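Local coordinates for protein toll (PDB 4LXR) that acts as the cell-surface receptor for cleaved Spätzle, signalling in embryonic dorsal-ventral patterning and in antifungal innate immunity, at residues L201-L206 with I225-I230; N157-P162 with S179-Q184. All coordinates share one frame; numbering follows the deposited sequence.

Both contacts join the loops that follow the short parallel strands of consecutive leucine-rich repeats in the Toll ectodomain. Interaction 2 comes first along the chain and links LRR 1 to LRR 2. Interaction 1 links LRR 3 to LRR 4. Their centres lie about 11 Å apart. They touch directly, since 179-184 and 201-206 are themselves neighbouring loops: W202 O and S179 N are 2.8 Å apart, a probable hydrogen bond. N204 OD1 also accepts from L182 N. The four loops are joined one to the next, through the side chains of N180, N204 and N228. Spätzle packs on the W202 and H226 side of interaction 1, whereas neither segment of interaction 2 touches another protein chain.

Interaction 1 (L201-L206 with I225-I230); sequences LWSNQL and IHDNGI
The imidazole of H226 carries CB of W202 on one face, 3.4 Å from the ring centroid. The five-membered ring of W202 is nearly parallel to it, at 3°, but the two are slid apart and barely overlap. Both side chains point the same way. In each, CG sits between the backbone N and the carbonyl carbon (chi1 50° for W202, 81° for H226), which turns equivalent rings to the same side of successive leucine-rich repeats. H226 ND1 is hydrogen-bonded to D224 OD1, and W202 NE1 to E176 OE1. W202 and H226 both pack against P61 of a Spätzle C-106 chain.

Below them is the recurring asparagine of the leucine-rich repeat, whose side chain bonds the backbone of the neighbouring loop. Here it is N228, which lies between the loops. Its ND2 donates almost straight to L201 O, 3.0 Å away, with that oxygen in the plane of the N228 amide. It also donates to I225 O of its own loop. On the other side of the amide, OD1 accepts from L206 N at 3.0 Å. Both ends of this buried amide are used, so its rotation is fixed. N204 is the matching asparagine one repeat earlier.

The backbone adds S203 N to H226 O, 2.9 Å, in the carbonyl plane. At the more exposed side of the contact, S203 OG bonds D227 OD2 at 2.8 Å through the anti lone pair of that oxygen. Beyond the asparagine, I230 CG1 rests 3.4 Å from L206 O. L201 O accepts two amides from opposite faces of its carbonyl plane: N228 ND2 on one, N204 ND2 on the other.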
loop_
_atom_site.group_PDB
_atom_site.type_symbol
_atom_site.label_atom_id
_atom_site.label_comp_id
_atom_site.label_asym_id
_atom_site.label_seq_id
_atom_site.Cartn_x
_atom_site.Cartn_y
_atom_site.Cartn_z
ATOM N N LEU A 201 13.897 33.628 1.670
ATOM C CA LEU A 201 13.597 34.452 2.838
ATOM C C LEU A 201 12.469 33.848 3.636
ATOM O O LEU A 201 11.807 34.556 4.392
ATOM C CB LEU A 201 13.211 35.869 2.414
ATOM C CG LEU A 201 14.327 36.659 1.717
ATOM C CD1 LEU A 201 13.796 37.897 0.972
ATOM C CD2 LEU A 201 15.378 37.068 2.743
ATOM N N TRP A 202 12.264 32.537 3.488
ATOM C CA TRP A 202 11.120 31.866 4.137
ATOM C C TRP A 202 11.295 31.836 5.647
ATOM O O TRP A 202 12.429 31.925 6.155
ATOM C CB TRP A 202 10.923 30.437 3.578
ATOM C CG TRP A 202 12.192 29.632 3.572
ATOM C CD1 TRP A 202 13.186 29.679 2.633
ATOM C CD2 TRP A 202 12.619 28.687 4.556
ATOM N NE1 TRP A 202 14.202 28.803 2.962
ATOM C CE2 TRP A 202 13.875 28.186 4.145
ATOM C CE3 TRP A 202 12.058 28.201 5.735
ATOM C CZ2 TRP A 202 14.583 27.245 4.887
ATOM C CZ3 TRP A 202 12.758 27.250 6.467
ATOM C CH2 TRP A 202 13.999 26.781 6.038
ATOM N N SER A 203 10.173 31.733 6.354
ATOM C CA SER A 203 10.156 31.636 7.820
ATOM C C SER A 203 10.881 32.808 8.455
ATOM O O SER A 203 11.737 32.629 9.321
ATOM C CB SER A 203 10.758 30.316 8.306
ATOM O OG SER A 203 9.921 29.220 7.992
ATOM N N ASN A 204 10.546 34.003 7.987
ATOM C CA ASN A 204 10.982 35.231 8.622
ATOM C C ASN A 204 9.742 35.976 9.078
ATOM O O ASN A 204 8.698 35.363 9.270
ATOM C CB ASN A 204 11.843 36.050 7.660
ATOM C CG ASN A 204 13.274 35.575 7.644
ATOM O OD1 ASN A 204 13.999 35.795 8.612
ATOM N ND2 ASN A 204 13.682 34.867 6.573
ATOM N N GLN A 205 9.824 37.287 9.258
ATOM C CA GLN A 205 8.624 38.016 9.660
ATOM C C GLN A 205 8.518 39.291 8.841
ATOM O O GLN A 205 8.388 40.394 9.377
ATOM C CB GLN A 205 8.547 38.233 11.196
ATOM C CG GLN A 205 9.803 38.860 11.839
ATOM C CD GLN A 205 9.721 38.958 13.372
ATOM O OE1 GLN A 205 10.185 38.075 14.088
ATOM N NE2 GLN A 205 9.136 40.034 13.870
ATOM N N LEU A 206 8.586 39.107 7.522
ATOM C CA LEU A 206 8.569 40.209 6.560
ATOM C C LEU A 206 7.139 40.659 6.256
ATOM O O LEU A 206 6.563 40.304 5.228
ATOM C CB LEU A 206 9.284 39.783 5.270
ATOM C CG LEU A 206 10.775 39.459 5.408
ATOM C CD1 LEU A 206 11.238 38.647 4.198
ATOM C CD2 LEU A 206 11.624 40.748 5.568
ATOM N N ILE A 225 9.180 33.473 -0.076
ATOM C CA ILE A 225 8.799 34.161 1.130
ATOM C C ILE A 225 7.692 33.415 1.859
ATOM O O ILE A 225 6.877 34.030 2.545
ATOM C CB ILE A 225 8.361 35.637 0.857
ATOM C CG1 ILE A 225 7.300 35.716 -0.244
ATOM C CG2 ILE A 225 9.573 36.483 0.472
ATOM C CD1 ILE A 225 6.787 37.152 -0.514
ATOM N N HIS A 226 7.675 32.090 1.716
ATOM C CA HIS A 226 6.713 31.284 2.451
ATOM C C HIS A 226 6.876 31.413 3.962
ATOM O O HIS A 226 7.966 31.701 4.445
ATOM C CB HIS A 226 6.653 29.824 1.948
ATOM C CG HIS A 226 7.728 28.907 2.470
ATOM N ND1 HIS A 226 8.860 28.596 1.745
ATOM C CD2 HIS A 226 7.782 28.137 3.584
ATOM C CE1 HIS A 226 9.595 27.727 2.419
ATOM N NE2 HIS A 226 8.961 27.428 3.539
ATOM N N ASP A 227 5.762 31.269 4.684
ATOM C CA ASP A 227 5.724 31.350 6.146
ATOM C C ASP A 227 6.359 32.640 6.706
ATOM O O ASP A 227 7.307 32.590 7.494
ATOM C CB ASP A 227 6.385 30.110 6.777
ATOM C CG ASP A 227 6.353 30.149 8.291
ATOM O OD1 ASP A 227 5.339 30.619 8.856
ATOM O OD2 ASP A 227 7.356 29.739 8.912
ATOM N N ASN A 228 5.831 33.789 6.292
ATOM C CA ASN A 228 6.288 35.062 6.805
ATOM C C ASN A 228 5.178 35.815 7.506
ATOM O O ASN A 228 5.300 37.009 7.712
ATOM C CB ASN A 228 6.851 35.940 5.680
ATOM C CG ASN A 228 8.346 35.810 5.552
ATOM O OD1 ASN A 228 9.087 36.483 6.255
ATOM N ND2 ASN A 228 8.799 34.922 4.671
ATOM N N GLY A 229 4.091 35.118 7.840
ATOM C CA GLY A 229 2.948 35.742 8.490
ATOM C C GLY A 229 2.376 36.900 7.683
ATOM O O GLY A 229 1.822 37.828 8.255
ATOM N N ILE A 230 2.510 36.848 6.357
ATOM C CA ILE A 230 2.040 37.931 5.483
ATOM C C ILE A 230 0.520 37.904 5.313
ATOM O O ILE A 230 -0.054 36.869 4.944
ATOM C CB ILE A 230 2.720 37.869 4.086
ATOM C CG1 ILE A 230 4.238 38.011 4.213
ATOM C CG2 ILE A 230 2.175 38.969 3.162
ATOM C CD1 ILE A 230 4.954 37.991 2.857
#

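Interaction 2 (N157-P162 with S179-Q184); sequences NIEEMP and SNKLRQ. With EPE (4-(2-hydroxyethyl)-1-piperazine ethanesulfonic acid), chain N.
N180 OD1 takes I158 N at 3.0 Å, nearly straight but tilted from the carbonyl plane. N180 is the repeat asparagine of LRR 2. A156 N gives to the same oxygen. ND2 donates to F177 O and L154 O, so the buried amide is gripped at both ends. The side chain runs alongside I158, whose CG1 is 3.3 Å from OD1. Just before it, a water bridges S179 O and N157 N beside the sulfonate of a bound HEPES molecule, probably from the crystallisation liquor, and N157 ND2 donates straight to O2S of that sulfonate.

K181 N donates to I158 O, 2.8 Å, from above the carbonyl plane. The lysine chain is extended beyond CG, and its CE passes 3.4 Å from N157 OD1. A water joins K181 NZ to E159 OE1.

L182 brings CD2 against the middle of 157-162. This methyl lies 3.8 Å from E160 CA and 4.3 Å from both I158 CG2 and M161 CG.

R183 bends at chi2 (125°), and its NH1 returns to K181 O, at the guanidinium edge. E159 CG lies 3.9 Å from the same NH1. The E159 carboxylate lies beyond salt-bridge distance of the R183 guanidinium, with no N-H pointing at it, so any attraction is probably weak.

Q184 N and O reach E159 O and M161 N through one water each.

The two loops follow strands 151-155 and 174-176, adjacent and parallel in the solenoid. On the far side of 179-184 comes the loop after strand 198-200, which holds N204.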
loop_
_atom_site.group_PDB
_atom_site.type_symbol
_atom_site.label_atom_id
_atom_site.label_comp_id
_atom_site.label_asym_id
_atom_site.label_seq_id
_atom_site.Cartn_x
_atom_site.Cartn_y
_atom_site.Cartn_z
ATOM N N ASN A 157 18.833 33.440 14.067
ATOM C CA ASN A 157 17.769 34.314 14.576
ATOM C C ASN A 157 18.023 35.790 14.262
ATOM O O ASN A 157 17.819 36.661 15.107
ATOM C CB ASN A 157 17.507 34.088 16.078
ATOM C CG ASN A 157 16.767 32.761 16.327
ATOM O OD1 ASN A 157 15.551 32.700 16.201
ATOM N ND2 ASN A 157 17.520 31.686 16.608
ATOM N N ILE A 158 18.467 36.042 13.031
ATOM C CA ILE A 158 18.854 37.373 12.613
ATOM C C ILE A 158 17.653 38.302 12.463
ATOM O O ILE A 158 16.760 38.060 11.643
ATOM C CB ILE A 158 19.659 37.337 11.329
ATOM C CG1 ILE A 158 20.860 36.412 11.518
ATOM C CG2 ILE A 158 20.132 38.771 10.979
ATOM C CD1 ILE A 158 21.570 36.039 10.207
ATOM N N GLU A 159 17.647 39.348 13.278
ATOM C CA GLU A 159 16.612 40.387 13.264
ATOM C C GLU A 159 16.795 41.422 12.158
ATOM O O GLU A 159 15.815 41.971 11.647
ATOM C CB GLU A 159 16.572 41.093 14.632
ATOM C CG GLU A 159 16.157 40.126 15.751
ATOM C CD GLU A 159 16.346 40.666 17.161
ATOM O OE1 GLU A 159 15.471 40.405 18.013
ATOM O OE2 GLU A 159 17.367 41.318 17.430
ATOM N N GLU A 160 18.047 41.716 11.815
ATOM C CA GLU A 160 18.318 42.694 10.767
ATOM C C GLU A 160 19.718 42.515 10.205
ATOM O O GLU A 160 20.615 42.020 10.889
ATOM C CB GLU A 160 18.122 44.118 11.305
ATOM C CG GLU A 160 19.046 44.456 12.455
ATOM C CD GLU A 160 18.431 45.455 13.424
ATOM O OE1 GLU A 160 18.420 46.667 13.106
ATOM O OE2 GLU A 160 17.957 45.022 14.502
ATOM N N MET A 161 19.913 42.897 8.948
ATOM C CA MET A 161 21.245 42.873 8.368
ATOM C C MET A 161 21.596 44.226 7.791
ATOM O O MET A 161 20.938 44.679 6.852
ATOM C CB MET A 161 21.341 41.828 7.267
ATOM C CG MET A 161 21.137 40.410 7.774
ATOM S SD MET A 161 20.704 39.292 6.435
ATOM C CE MET A 161 20.946 37.681 7.193
ATOM N N PRO A 162 22.642 44.870 8.343
ATOM C CA PRO A 162 23.064 46.158 7.778
ATOM C C PRO A 162 23.509 45.876 6.361
ATOM O O PRO A 162 24.043 44.789 6.069
ATOM C CB PRO A 162 24.243 46.601 8.683
ATOM C CG PRO A 162 23.986 45.902 9.999
ATOM C CD PRO A 162 23.356 44.536 9.591
ATOM N N SER A 179 14.426 31.098 7.931
ATOM C CA SER A 179 14.343 30.769 9.351
ATOM C C SER A 179 15.165 31.695 10.234
ATOM O O SER A 179 15.937 31.265 11.093
ATOM C CB SER A 179 14.686 29.295 9.609
ATOM O OG SER A 179 14.053 28.863 10.801
ATOM N N ASN A 180 14.979 32.988 10.023
ATOM C CA ASN A 180 15.606 33.983 10.863
ATOM C C ASN A 180 14.509 34.826 11.450
ATOM O O ASN A 180 13.388 34.338 11.637
ATOM C CB ASN A 180 16.631 34.807 10.073
ATOM C CG ASN A 180 17.957 34.072 9.913
ATOM O OD1 ASN A 180 18.721 33.927 10.877
ATOM N ND2 ASN A 180 18.229 33.583 8.697
ATOM N N LYS A 181 14.813 36.081 11.762
ATOM C CA LYS A 181 13.803 36.963 12.338
ATOM C C LYS A 181 13.714 38.275 11.557
ATOM O O LYS A 181 13.423 39.331 12.131
ATOM C CB LYS A 181 14.101 37.225 13.824
ATOM C CG LYS A 181 13.791 36.043 14.771
ATOM C CD LYS A 181 14.224 36.403 16.215
ATOM C CE LYS A 181 13.779 35.364 17.258
ATOM N NZ LYS A 181 14.170 35.752 18.670
ATOM N N LEU A 182 13.963 38.210 10.250
ATOM C CA LEU A 182 14.004 39.432 9.442
ATOM C C LEU A 182 12.650 40.136 9.350
ATOM O O LEU A 182 11.640 39.511 9.039
ATOM C CB LEU A 182 14.573 39.149 8.043
ATOM C CG LEU A 182 16.062 38.799 8.078
ATOM C CD1 LEU A 182 16.538 38.193 6.767
ATOM C CD2 LEU A 182 16.895 40.037 8.453
ATOM N N ARG A 183 12.634 41.437 9.621
ATOM C CA ARG A 183 11.398 42.226 9.549
ATOM C C ARG A 183 11.349 43.104 8.313
ATOM O O ARG A 183 10.266 43.492 7.851
ATOM C CB ARG A 183 11.279 43.153 10.750
ATOM C CG ARG A 183 11.226 42.470 12.074
ATOM C CD ARG A 183 12.313 43.002 12.996
ATOM N NE ARG A 183 11.876 42.891 14.381
ATOM C CZ ARG A 183 11.967 41.789 15.118
ATOM N NH1 ARG A 183 12.511 40.684 14.610
ATOM N NH2 ARG A 183 11.526 41.803 16.373
ATOM N N GLN A 184 12.531 43.462 7.815
ATOM C CA GLN A 184 12.646 44.351 6.672
ATOM C C GLN A 184 13.697 43.827 5.699
ATOM O O GLN A 184 14.698 43.251 6.113
ATOM C CB GLN A 184 13.040 45.785 7.123
ATOM C CG GLN A 184 12.153 46.384 8.220
ATOM C CD GLN A 184 10.732 46.668 7.736
ATOM O OE1 GLN A 184 10.480 46.737 6.528
ATOM N NE2 GLN A 184 9.796 46.833 8.681
HETATM N N1 EPE N . 12.732 30.946 14.338
HETATM C C2 EPE N . 12.626 32.291 14.952
HETATM C C3 EPE N . 11.288 32.938 14.631
HETATM N N4 EPE N . 10.962 32.914 13.203
HETATM C C5 EPE N . 11.483 31.877 12.327
HETATM C C6 EPE N . 12.633 31.020 12.869
HETATM C C7 EPE N . 9.723 33.542 12.769
HETATM C C8 EPE N . 9.673 34.982 13.249
HETATM O O8 EPE N . 10.843 35.636 12.829
HETATM C C9 EPE N . 14.075 30.403 14.613
HETATM C C10 EPE N . 14.025 29.250 15.606
HETATM S S EPE N . 15.625 28.410 15.809
HETATM O O1S EPE N . 16.534 28.746 14.705
HETATM O O2S EPE N . 16.247 28.859 17.055
HETATM O O3S EPE N . 15.407 26.974 15.851
HETATM O O HOH W 1 17.475 31.127 13.198
HETATM O O HOH W 2 13.392 38.666 18.585
HETATM O O HOH W 3 14.988 43.499 9.521
HETATM O O HOH W 4 17.239 43.771 7.507
#